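Long-range contact in heparin binding protein (Homo sapiens, PDB 1A7S), which binds heparin, kills many Gram-negative bacteria and attracts monocytes and fibroblasts, as a neutrophil granule serine protease homolog: residues R142-P150 with N158-R166. Numbering follows the deposited sequence.
Sequences RFVNVTVTP and NVCTGVLTR. With NAG (2-acetamido-2-deoxy-beta-D-glucopyranose), chain B.
Thr147 and Gly162 form an antiparallel hydrogen-bonded pair: Thr147 N donates to Gly162 O (2.8 Å), and Gly162 N returns a bond to Thr147 O (2.9 Å). A third bond runs from Thr149 N to Cys160 O (2.9 Å). Between these bonds Val148 and Thr161 make a non-hydrogen-bonded pair, where Thr161 CA comes 3.2 Å from Thr147 O in a CA-H...O contact. Thr149 OG1, set between its own N and carbonyl carbon (chi1 72°), lies beside Cys160 CB and donates a hydrogen bond to Pro150 O.

Branched residues, well suited to extended backbone, supply the apolar contacts. Val146 divides its methyls: CG2 lies against Thr161 CB (3.6 Å), while CG1 meets Val163 CG1 (3.8 Å). Val148 CG2 meets Val159 CG1 (4.1 Å), and Thr149 CG2 packs over the Thr161 carbonyl carbon. The amide end of Asn145 leads away from strand 158-162, and its ND2 is bonded to C1 of an N-linked NAG, whose methyl C8 nears Phe143 CE2.

Cys160 SG is bonded to Cys154 in the connection between the two strands, tying it back to strand 158-162 of this hairpin in the second, C-terminal trypsin-like beta-barrel. Strand 122-127 pairs with 142-148, strand 201-205 with 158-162, and Leu179 of strand 178-181 packs against Val146, Val159 and Thr161.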
ATOM      1  N   ARG A 142      -3.339  12.033   1.006  1.00  7.79           N
ATOM      2  CA  ARG A 142      -4.642  12.319   0.353  1.00  7.81           C
ATOM      3  C   ARG A 142      -5.371  10.988   0.219  1.00  7.84           C
ATOM      4  O   ARG A 142      -4.738   9.946   0.196  1.00  8.70           O
ATOM      5  CB  ARG A 142      -4.443  13.056  -0.958  1.00  9.09           C
ATOM      6  CG  ARG A 142      -3.683  14.348  -0.834  1.00  9.24           C
ATOM      7  CD  ARG A 142      -3.615  15.099  -2.133  1.00 10.37           C
ATOM      8  NE  ARG A 142      -4.918  15.695  -2.474  1.00 11.99           N
ATOM      9  CZ  ARG A 142      -5.401  16.819  -1.999  1.00 13.08           C
ATOM     10  NH1 ARG A 142      -4.804  17.604  -1.137  1.00 12.54           N
ATOM     11  NH2 ARG A 142      -6.662  17.176  -2.413  1.00 16.32           N
ATOM     12  N   PHE A 143      -6.698  11.040   0.050  1.00  8.32           N
ATOM     13  CA  PHE A 143      -7.504   9.855  -0.064  1.00  8.22           C
ATOM     14  C   PHE A 143      -8.645  10.053  -1.013  1.00  8.40           C
ATOM     15  O   PHE A 143      -9.164  11.168  -1.219  1.00  8.77           O
ATOM     16  CB  PHE A 143      -7.955   9.351   1.308  1.00  9.16           C
ATOM     17  CG  PHE A 143      -9.027  10.216   1.933  1.00  9.15           C
ATOM     18  CD1 PHE A 143      -8.714  11.430   2.524  1.00 10.45           C
ATOM     19  CD2 PHE A 143     -10.352   9.822   1.919  1.00 10.80           C
ATOM     20  CE1 PHE A 143      -9.693  12.293   2.995  1.00 11.11           C
ATOM     21  CE2 PHE A 143     -11.310  10.664   2.475  1.00 12.25           C
ATOM     22  CZ  PHE A 143     -10.958  11.900   2.989  1.00 11.95           C
ATOM     23  N   VAL A 144      -9.082   8.955  -1.585  1.00  8.34           N
ATOM     24  CA  VAL A 144     -10.191   8.966  -2.541  1.00  8.51           C
ATOM     25  C   VAL A 144     -11.078   7.733  -2.326  1.00  8.25           C
ATOM     26  O   VAL A 144     -10.575   6.665  -1.960  1.00  9.20           O
ATOM     27  CB  VAL A 144      -9.653   9.013  -3.982  1.00  9.24           C
ATOM     28  CG1 VAL A 144      -8.715   7.872  -4.350  1.00 10.60           C
ATOM     29  CG2 VAL A 144     -10.661   9.345  -5.016  1.00 10.78           C
ATOM     30  N   ASN A 145     -12.376   7.919  -2.520  1.00  8.93           N
ATOM     31  CA  ASN A 145     -13.338   6.845  -2.536  1.00  8.99           C
ATOM     32  C   ASN A 145     -13.259   6.149  -3.899  1.00  9.04           C
ATOM     33  O   ASN A 145     -13.284   6.877  -4.918  1.00 10.48           O
ATOM     34  CB  ASN A 145     -14.741   7.404  -2.390  1.00  9.74           C
ATOM     35  CG  ASN A 145     -15.051   7.877  -0.975  1.00 11.65           C
ATOM     36  OD1 ASN A 145     -14.458   7.436   0.014  1.00 14.13           O
ATOM     37  ND2 ASN A 145     -16.026   8.797  -0.906  1.00 13.31           N
ATOM     38  N   VAL A 146     -13.192   4.854  -3.924  1.00  8.98           N
ATOM     39  CA  VAL A 146     -13.133   4.094  -5.151  1.00  9.35           C
ATOM     40  C   VAL A 146     -14.147   2.954  -5.073  1.00 10.19           C
ATOM     41  O   VAL A 146     -14.539   2.558  -3.946  1.00 11.65           O
ATOM     42  CB  VAL A 146     -11.737   3.609  -5.542  1.00  9.93           C
ATOM     43  CG1 VAL A 146     -10.710   4.772  -5.558  1.00 10.43           C
ATOM     44  CG2 VAL A 146     -11.234   2.526  -4.589  1.00 11.15           C
ATOM     45  N   THR A 147     -14.490   2.403  -6.218  1.00  9.78           N
ATOM     46  CA  THR A 147     -15.476   1.302  -6.273  1.00 10.04           C
ATOM     47  C   THR A 147     -14.898   0.150  -7.041  1.00  9.53           C
ATOM     48  O   THR A 147     -14.313   0.328  -8.111  1.00 10.84           O
ATOM     49  CB  THR A 147     -16.783   1.823  -6.955  1.00 13.14           C
ATOM     50  OG1 THR A 147     -17.259   2.910  -6.159  1.00 15.25           O
ATOM     51  CG2 THR A 147     -17.821   0.735  -6.971  1.00 13.80           C
ATOM     52  N   VAL A 148     -15.063  -1.060  -6.546  1.00 10.07           N
ATOM     53  CA  VAL A 148     -14.542  -2.274  -7.248  1.00 10.84           C
ATOM     54  C   VAL A 148     -15.278  -2.466  -8.539  1.00 11.52           C
ATOM     55  O   VAL A 148     -16.488  -2.412  -8.593  1.00 12.89           O
ATOM     56  CB  VAL A 148     -14.707  -3.488  -6.314  1.00 11.22           C
ATOM     57  CG1 VAL A 148     -14.328  -4.782  -7.054  1.00 12.82           C
ATOM     58  CG2 VAL A 148     -13.856  -3.297  -5.060  1.00 12.09           C
ATOM     59  N   THR A 149     -14.499  -2.688  -9.615  1.00 12.95           N
ATOM     60  CA  THR A 149     -15.022  -2.895 -10.948  1.00 16.84           C
ATOM     61  C   THR A 149     -15.584  -4.293 -11.147  1.00 19.64           C
ATOM     62  O   THR A 149     -15.285  -5.203 -10.416  1.00 21.23           O
ATOM     63  CB  THR A 149     -13.942  -2.708 -12.039  1.00 16.25           C
ATOM     64  OG1 THR A 149     -13.043  -3.825 -11.980  1.00 16.97           O
ATOM     65  CG2 THR A 149     -13.157  -1.446 -11.914  1.00 16.86           C
ATOM     66  N   PRO A 150     -16.348  -4.439 -12.228  1.00 27.23           N
ATOM     67  CA  PRO A 150     -16.727  -5.777 -12.701  1.00 30.21           C
ATOM     68  C   PRO A 150     -15.482  -6.581 -13.067  1.00 28.10           C
ATOM     69  O   PRO A 150     -14.446  -6.018 -13.390  1.00 26.29           O
ATOM     70  CB  PRO A 150     -17.567  -5.535 -13.918  1.00 32.70           C
ATOM     71  CG  PRO A 150     -18.081  -4.131 -13.772  1.00 31.73           C
ATOM     72  CD  PRO A 150     -16.963  -3.395 -13.097  1.00 28.39           C
ATOM     73  N   ASN A 158      -5.778  -9.626  -9.480  1.00  9.68           N
ATOM     74  CA  ASN A 158      -5.976  -8.277  -9.019  1.00  9.53           C
ATOM     75  C   ASN A 158      -7.377  -8.026  -8.522  1.00  9.29           C
ATOM     76  O   ASN A 158      -8.319  -8.758  -8.861  1.00 10.96           O
ATOM     77  CB  ASN A 158      -5.677  -7.273 -10.148  1.00  9.37           C
ATOM     78  CG  ASN A 158      -4.185  -7.296 -10.509  1.00 10.31           C
ATOM     79  OD1 ASN A 158      -3.336  -6.620  -9.801  1.00 13.95           O
ATOM     80  ND2 ASN A 158      -3.821  -7.956 -11.496  1.00 11.18           N
ATOM     81  N   VAL A 159      -7.535  -6.965  -7.763  1.00  9.51           N
ATOM     82  CA  VAL A 159      -8.794  -6.311  -7.474  1.00 10.01           C
ATOM     83  C   VAL A 159      -8.668  -4.908  -8.141  1.00  8.59           C
ATOM     84  O   VAL A 159      -7.643  -4.260  -7.998  1.00  9.72           O
ATOM     85  CB  VAL A 159      -9.010  -6.079  -5.949  1.00 12.40           C
ATOM     86  CG1 VAL A 159     -10.300  -5.267  -5.736  1.00 15.95           C
ATOM     87  CG2 VAL A 159      -9.102  -7.383  -5.228  1.00 14.12           C
ATOM     88  N   CYS A 160      -9.627  -4.586  -8.989  1.00  9.46           N
ATOM     89  CA  CYS A 160      -9.593  -3.353  -9.759  1.00  9.52           C
ATOM     90  C   CYS A 160     -10.673  -2.398  -9.286  1.00  8.84           C
ATOM     91  O   CYS A 160     -11.735  -2.812  -8.856  1.00 10.42           O
ATOM     92  CB  CYS A 160      -9.779  -3.615 -11.236  1.00 10.06           C
ATOM     93  SG  CYS A 160      -8.508  -4.612 -11.960  1.00 12.40           S
ATOM     94  N   THR A 161     -10.320  -1.083  -9.376  1.00  9.24           N
ATOM     95  CA  THR A 161     -11.235  -0.062  -8.926  1.00  9.54           C
ATOM     96  C   THR A 161     -11.329   1.073  -9.894  1.00  9.13           C
ATOM     97  O   THR A 161     -10.460   1.278 -10.756  1.00 10.03           O
ATOM     98  CB  THR A 161     -10.835   0.503  -7.548  1.00  9.55           C
ATOM     99  OG1 THR A 161      -9.574   1.194  -7.666  1.00 10.60           O
ATOM    100  CG2 THR A 161     -10.664  -0.571  -6.525  1.00 11.15           C
ATOM    101  N   GLY A 162     -12.425   1.806  -9.768  1.00 10.14           N
ATOM    102  CA  GLY A 162     -12.625   3.012 -10.547  1.00 10.23           C
ATOM    103  C   GLY A 162     -13.368   4.039  -9.712  1.00 10.52           C
ATOM    104  O   GLY A 162     -13.836   3.776  -8.582  1.00 10.81           O
ATOM    105  N   VAL A 163     -13.527   5.209 -10.278  1.00 10.78           N
ATOM    106  CA  VAL A 163     -14.240   6.315  -9.690  1.00 12.74           C
ATOM    107  C   VAL A 163     -15.277   6.849 -10.710  1.00 12.34           C
ATOM    108  O   VAL A 163     -15.243   6.519 -11.887  1.00 13.23           O
ATOM    109  CB  VAL A 163     -13.303   7.473  -9.286  1.00 11.68           C
ATOM    110  CG1 VAL A 163     -12.301   6.967  -8.250  1.00 14.36           C
ATOM    111  CG2 VAL A 163     -12.542   7.998 -10.517  1.00 12.47           C
ATOM    112  N   LEU A 164     -16.204   7.595 -10.186  1.00 13.10           N
ATOM    113  CA  LEU A 164     -17.266   8.176 -11.045  1.00 14.88           C
ATOM    114  C   LEU A 164     -16.791   9.485 -11.656  1.00 16.30           C
ATOM    115  O   LEU A 164     -17.420   9.923 -12.636  1.00 23.12           O
ATOM    116  CB  LEU A 164     -18.490   8.482 -10.159  1.00 17.76           C
ATOM    117  CG  LEU A 164     -19.252   7.293  -9.650  1.00 19.61           C
ATOM    118  CD1 LEU A 164     -20.437   7.720  -8.819  1.00 20.81           C
ATOM    119  CD2 LEU A 164     -19.688   6.352 -10.812  1.00 24.35           C
ATOM    120  N   THR A 165     -15.733  10.090 -11.132  1.00 15.44           N
ATOM    121  CA  THR A 165     -15.206  11.342 -11.687  1.00 15.95           C
ATOM    122  C   THR A 165     -14.249  10.999 -12.829  1.00 14.17           C
ATOM    123  O   THR A 165     -13.918   9.851 -13.057  1.00 13.56           O
ATOM    124  CB  THR A 165     -14.496  12.170 -10.631  1.00 18.42           C
ATOM    125  OG1 THR A 165     -13.475  11.262 -10.060  1.00 21.05           O
ATOM    126  CG2 THR A 165     -15.342  12.575  -9.468  1.00 21.72           C
ATOM    127  N   ARG A 166     -13.820  12.013 -13.599  1.00 15.76           N
ATOM    128  CA  ARG A 166     -12.995  11.771 -14.740  1.00 16.05           C
ATOM    129  C   ARG A 166     -11.622  11.225 -14.411  1.00 14.31           C
ATOM    130  O   ARG A 166     -11.113  10.351 -15.121  1.00 15.06           O
ATOM    131  CB  ARG A 166     -12.853  12.976 -15.660  1.00 25.55           C
ATOM    132  CG  ARG A 166     -12.909  12.586 -17.149  1.00 37.59           C
ATOM    133  CD  ARG A 166     -11.603  12.842 -17.853  1.00 42.06           C
ATOM    134  NE  ARG A 166     -11.272  14.256 -18.098  1.00 46.65           N
ATOM    135  CZ  ARG A 166     -10.067  14.736 -17.710  1.00 46.64           C
ATOM    136  NH1 ARG A 166      -9.950  15.344 -16.529  1.00 52.25           N
ATOM    137  NH2 ARG A 166      -9.023  14.512 -18.448  1.00 49.49           N
TER
HETATM  138  C1  NAG B   1     -16.622   9.206   0.341  1.00 17.95           C
HETATM  139  C2  NAG B   1     -16.563  10.770   0.276  1.00 19.08           C
HETATM  140  C3  NAG B   1     -17.353  11.323   1.451  1.00 21.63           C
HETATM  141  C4  NAG B   1     -18.845  10.800   1.245  1.00 23.96           C
HETATM  142  C5  NAG B   1     -18.717   9.270   1.436  1.00 22.73           C
HETATM  143  C6  NAG B   1     -19.990   8.532   1.109  1.00 25.71           C
HETATM  144  C7  NAG B   1     -14.379  11.633  -0.547  1.00 17.83           C
HETATM  145  C8  NAG B   1     -12.930  11.874  -0.279  1.00 21.23           C
HETATM  146  N2  NAG B   1     -15.145  11.192   0.480  1.00 17.29           N
HETATM  147  O3  NAG B   1     -17.428  12.707   1.349  1.00 26.12           O
HETATM  148  O4  NAG B   1     -19.541  11.361   2.405  1.00 24.91           O
HETATM  149  O5  NAG B   1     -18.002   8.790   0.276  1.00 20.47           O
HETATM  150  O6  NAG B   1     -20.708   9.211   0.116  1.00 38.39           O
HETATM  151  O7  NAG B   1     -14.860  11.756  -1.626  1.00 23.74           O